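Local coordinates for protein beta-galactosidase (Marinomonas sp. ef1, PDB 6Y2K) that probably hydrolyses terminal beta-D-galactose residues from beta-galactosides, as a cold-active, hexameric glycoside hydrolase of family GH42, at residues Arg161-Glu166 against Phe211-Ser216. Residues are numbered along the deposited sequence; the frame is centred on the assembly and turned at random.
Sequences RLWLAE and FQRCCS
One tryptophan ring, lying flat against the backbone turn of a neighbouring helix, makes nearly the whole contribution of its own helix: the Trp163 indole rests on Cys214. This is helix-helix packing in the connection between the fourth and fifth strands of the GH42 TIM barrel. Residues 161-166 belong to helix 154-168, and residues 211-216 to the long helix 205-233. The CA atoms of Trp163 and Cys214 are 6.5 Å apart.

Cys214 meets the indole in two ways. Its CB sits over one face, 3.8 Å from the centroid of the five-membered ring and only 15° off the normal, a CH-pi contact. Its SG reaches the same ring obliquely, a sulfur-aromatic contact 4.0 Å from that centroid. The sulfur also touches the root of the side chain, with SG 3.5 Å from Trp163 CB. The first torsion of Trp163, -173°, carries CG opposite the backbone N and swings the indole across to helix 205-233.

The six-membered ring reaches further along, to Arg213. Arg213 CB lies 3.8 Å from Trp163 CZ2, in an oblique approach. Beyond CB the arginine chain extends away from the contact, so the guanidinium does not stack on the indole. Its NE pairs with Asp419, in a salt bridge to helix 418-426, and its NH1 with Asp210.

Across the two segments the contact is apolar, and the indole N-H finds its partner outside them. Asp217, one residue past Ser216, accepts a hydrogen bond from Trp163 NE1 through OD2. That bond probably helps fix the rotation of the ring over Cys214. The closest approach of Cys214 CB to the indole is 3.6 Å, at the ring-fusion carbon CD2 of Trp163.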
ATOM      1  N   ARG A 161      45.138  -1.901 -33.714  1.00 16.94           N
ATOM      2  CA  ARG A 161      45.781  -2.913 -34.563  1.00 17.68           C
ATOM      3  C   ARG A 161      47.273  -3.094 -34.237  1.00 18.41           C
ATOM      4  O   ARG A 161      47.775  -4.222 -34.259  1.00 18.11           O
ATOM      5  CB  ARG A 161      45.570  -2.593 -36.041  1.00 17.48           C
ATOM      6  CG  ARG A 161      44.116  -2.686 -36.457  1.00 17.40           C
ATOM      7  CD  ARG A 161      43.889  -2.025 -37.797  1.00 17.66           C
ATOM      8  NE  ARG A 161      42.571  -2.354 -38.329  1.00 17.83           N
ATOM      9  CZ  ARG A 161      42.046  -1.821 -39.427  1.00 18.81           C
ATOM     10  NH1 ARG A 161      42.727  -0.921 -40.140  1.00 19.61           N
ATOM     11  NH2 ARG A 161      40.829  -2.191 -39.823  1.00 18.95           N
ATOM     12  N   LEU A 162      47.968  -1.996 -33.924  1.00 19.06           N
ATOM     13  CA  LEU A 162      49.374  -2.069 -33.488  1.00 19.88           C
ATOM     14  C   LEU A 162      49.510  -2.752 -32.129  1.00 19.32           C
ATOM     15  O   LEU A 162      50.396  -3.588 -31.937  1.00 19.05           O
ATOM     16  CB  LEU A 162      50.020  -0.679 -33.430  1.00 21.22           C
ATOM     17  CG  LEU A 162      50.284   0.040 -34.759  1.00 22.87           C
ATOM     18  CD1 LEU A 162      50.821   1.444 -34.479  1.00 23.96           C
ATOM     19  CD2 LEU A 162      51.254  -0.735 -35.652  1.00 23.90           C
ATOM     20  N   TRP A 163      48.628  -2.387 -31.197  1.00 18.66           N
ATOM     21  CA  TRP A 163      48.593  -2.972 -29.852  1.00 18.21           C
ATOM     22  C   TRP A 163      48.342  -4.485 -29.891  1.00 17.71           C
ATOM     23  O   TRP A 163      48.984  -5.239 -29.159  1.00 17.35           O
ATOM     24  CB  TRP A 163      47.527  -2.251 -29.011  1.00 18.43           C
ATOM     25  CG  TRP A 163      47.455  -2.599 -27.545  1.00 18.01           C
ATOM     26  CD1 TRP A 163      48.028  -1.916 -26.503  1.00 18.30           C
ATOM     27  CD2 TRP A 163      46.731  -3.681 -26.962  1.00 18.08           C
ATOM     28  NE1 TRP A 163      47.712  -2.521 -25.307  1.00 17.91           N
ATOM     29  CE2 TRP A 163      46.915  -3.605 -25.561  1.00 18.03           C
ATOM     30  CE3 TRP A 163      45.944  -4.715 -27.487  1.00 18.12           C
ATOM     31  CZ2 TRP A 163      46.337  -4.521 -24.682  1.00 17.89           C
ATOM     32  CZ3 TRP A 163      45.369  -5.626 -26.610  1.00 18.15           C
ATOM     33  CH2 TRP A 163      45.570  -5.523 -25.222  1.00 18.01           C
ATOM     34  N   LEU A 164      47.430  -4.922 -30.757  1.00 17.75           N
ATOM     35  CA  LEU A 164      47.134  -6.353 -30.921  1.00 18.10           C
ATOM     36  C   LEU A 164      48.318  -7.152 -31.493  1.00 18.88           C
ATOM     37  O   LEU A 164      48.579  -8.281 -31.047  1.00 18.20           O
ATOM     38  CB  LEU A 164      45.902  -6.557 -31.810  1.00 17.79           C
ATOM     39  CG  LEU A 164      44.543  -6.125 -31.245  1.00 17.58           C
ATOM     40  CD1 LEU A 164      43.502  -6.163 -32.350  1.00 17.16           C
ATOM     41  CD2 LEU A 164      44.127  -7.016 -30.080  1.00 17.18           C
ATOM     42  N   ALA A 165      49.019  -6.578 -32.475  1.00 20.02           N
ATOM     43  CA  ALA A 165      50.225  -7.206 -33.034  1.00 21.23           C
ATOM     44  C   ALA A 165      51.303  -7.377 -31.968  1.00 22.24           C
ATOM     45  O   ALA A 165      51.926  -8.441 -31.878  1.00 21.64           O
ATOM     46  CB  ALA A 165      50.759  -6.418 -34.228  1.00 21.49           C
ATOM     47  N   GLU A 166      51.489  -6.346 -31.145  1.00 23.90           N
ATOM     48  CA  GLU A 166      52.437  -6.393 -30.027  1.00 25.70           C
ATOM     49  C   GLU A 166      52.072  -7.469 -28.992  1.00 24.53           C
ATOM     50  O   GLU A 166      52.945  -8.183 -28.514  1.00 23.11           O
ATOM     51  CB  GLU A 166      52.531  -5.006 -29.372  1.00 28.56           C
ATOM     52  CG  GLU A 166      53.532  -4.854 -28.233  1.00 33.26           C
ATOM     53  CD  GLU A 166      54.963  -5.192 -28.621  1.00 37.85           C
ATOM     54  OE1 GLU A 166      55.367  -4.890 -29.769  1.00 41.30           O
ATOM     55  OE2 GLU A 166      55.686  -5.763 -27.765  1.00 42.39           O
ATOM     56  N   PHE A 211      40.070  -4.340 -26.488  1.00 14.28           N
ATOM     57  CA  PHE A 211      39.856  -2.939 -26.851  1.00 14.80           C
ATOM     58  C   PHE A 211      39.923  -2.015 -25.624  1.00 15.21           C
ATOM     59  O   PHE A 211      40.581  -0.963 -25.673  1.00 15.32           O
ATOM     60  CB  PHE A 211      38.545  -2.737 -27.624  1.00 14.98           C
ATOM     61  CG  PHE A 211      38.369  -1.340 -28.135  1.00 15.23           C
ATOM     62  CD1 PHE A 211      39.256  -0.822 -29.066  1.00 15.18           C
ATOM     63  CD2 PHE A 211      37.340  -0.532 -27.668  1.00 15.75           C
ATOM     64  CE1 PHE A 211      39.118   0.475 -29.533  1.00 15.50           C
ATOM     65  CE2 PHE A 211      37.187   0.764 -28.142  1.00 15.74           C
ATOM     66  CZ  PHE A 211      38.084   1.267 -29.068  1.00 15.50           C
ATOM     67  N   GLN A 212      39.267  -2.413 -24.527  1.00 15.59           N
ATOM     68  CA  GLN A 212      39.308  -1.640 -23.282  1.00 15.69           C
ATOM     69  C   GLN A 212      40.730  -1.522 -22.760  1.00 15.41           C
ATOM     70  O   GLN A 212      41.155  -0.448 -22.347  1.00 15.02           O
ATOM     71  CB  GLN A 212      38.426  -2.270 -22.197  1.00 16.67           C
ATOM     72  CG  GLN A 212      38.148  -1.362 -21.003  1.00 16.95           C
ATOM     73  CD  GLN A 212      36.925  -0.470 -21.182  1.00 18.17           C
ATOM     74  OE1 GLN A 212      35.958  -0.852 -21.830  1.00 20.22           O
ATOM     75  NE2 GLN A 212      36.960   0.716 -20.587  1.00 19.42           N
ATOM     76  N   ARG A 213      41.446  -2.643 -22.773  1.00 15.51           N
ATOM     77  CA  ARG A 213      42.832  -2.687 -22.324  1.00 15.67           C
ATOM     78  C   ARG A 213      43.705  -1.754 -23.152  1.00 16.15           C
ATOM     79  O   ARG A 213      44.531  -1.013 -22.597  1.00 15.81           O
ATOM     80  CB  ARG A 213      43.375  -4.115 -22.396  1.00 15.76           C
ATOM     81  CG  ARG A 213      42.774  -5.054 -21.359  1.00 15.95           C
ATOM     82  CD  ARG A 213      42.879  -6.499 -21.817  1.00 16.19           C
ATOM     83  NE  ARG A 213      42.664  -7.470 -20.744  1.00 16.31           N
ATOM     84  CZ  ARG A 213      42.591  -8.793 -20.923  1.00 16.75           C
ATOM     85  NH1 ARG A 213      42.700  -9.326 -22.137  1.00 16.84           N
ATOM     86  NH2 ARG A 213      42.401  -9.600 -19.876  1.00 17.53           N
ATOM     87  N   CYS A 214      43.511  -1.779 -24.472  1.00 15.76           N
ATOM     88  CA  CYS A 214      44.287  -0.923 -25.374  1.00 16.01           C
ATOM     89  C   CYS A 214      44.014   0.558 -25.106  1.00 15.66           C
ATOM     90  O   CYS A 214      44.953   1.339 -24.943  1.00 15.35           O
ATOM     91  CB  CYS A 214      43.998  -1.274 -26.840  1.00 16.05           C
ATOM     92  SG  CYS A 214      44.831  -0.193 -28.021  1.00 16.80           S
ATOM     93  N   CYS A 215      42.732   0.934 -25.041  1.00 15.44           N
ATOM     94  CA  CYS A 215      42.339   2.311 -24.741  1.00 15.57           C
ATOM     95  C   CYS A 215      42.894   2.786 -23.389  1.00 15.56           C
ATOM     96  O   CYS A 215      43.378   3.920 -23.274  1.00 15.13           O
ATOM     97  CB  CYS A 215      40.816   2.483 -24.802  1.00 15.58           C
ATOM     98  SG  CYS A 215      40.138   2.364 -26.480  1.00 16.26           S
ATOM     99  N   SER A 216      42.847   1.915 -22.386  1.00 15.37           N
ATOM    100  CA  SER A 216      43.436   2.221 -21.088  1.00 15.38           C
ATOM    101  C   SER A 216      44.945   2.463 -21.231  1.00 15.57           C
ATOM    102  O   SER A 216      45.472   3.427 -20.687  1.00 15.23           O
ATOM    103  CB  SER A 216      43.173   1.093 -20.093  1.00 15.08           C
ATOM    104  OG  SER A 216      43.736   1.399 -18.833  1.00 14.31           O
TER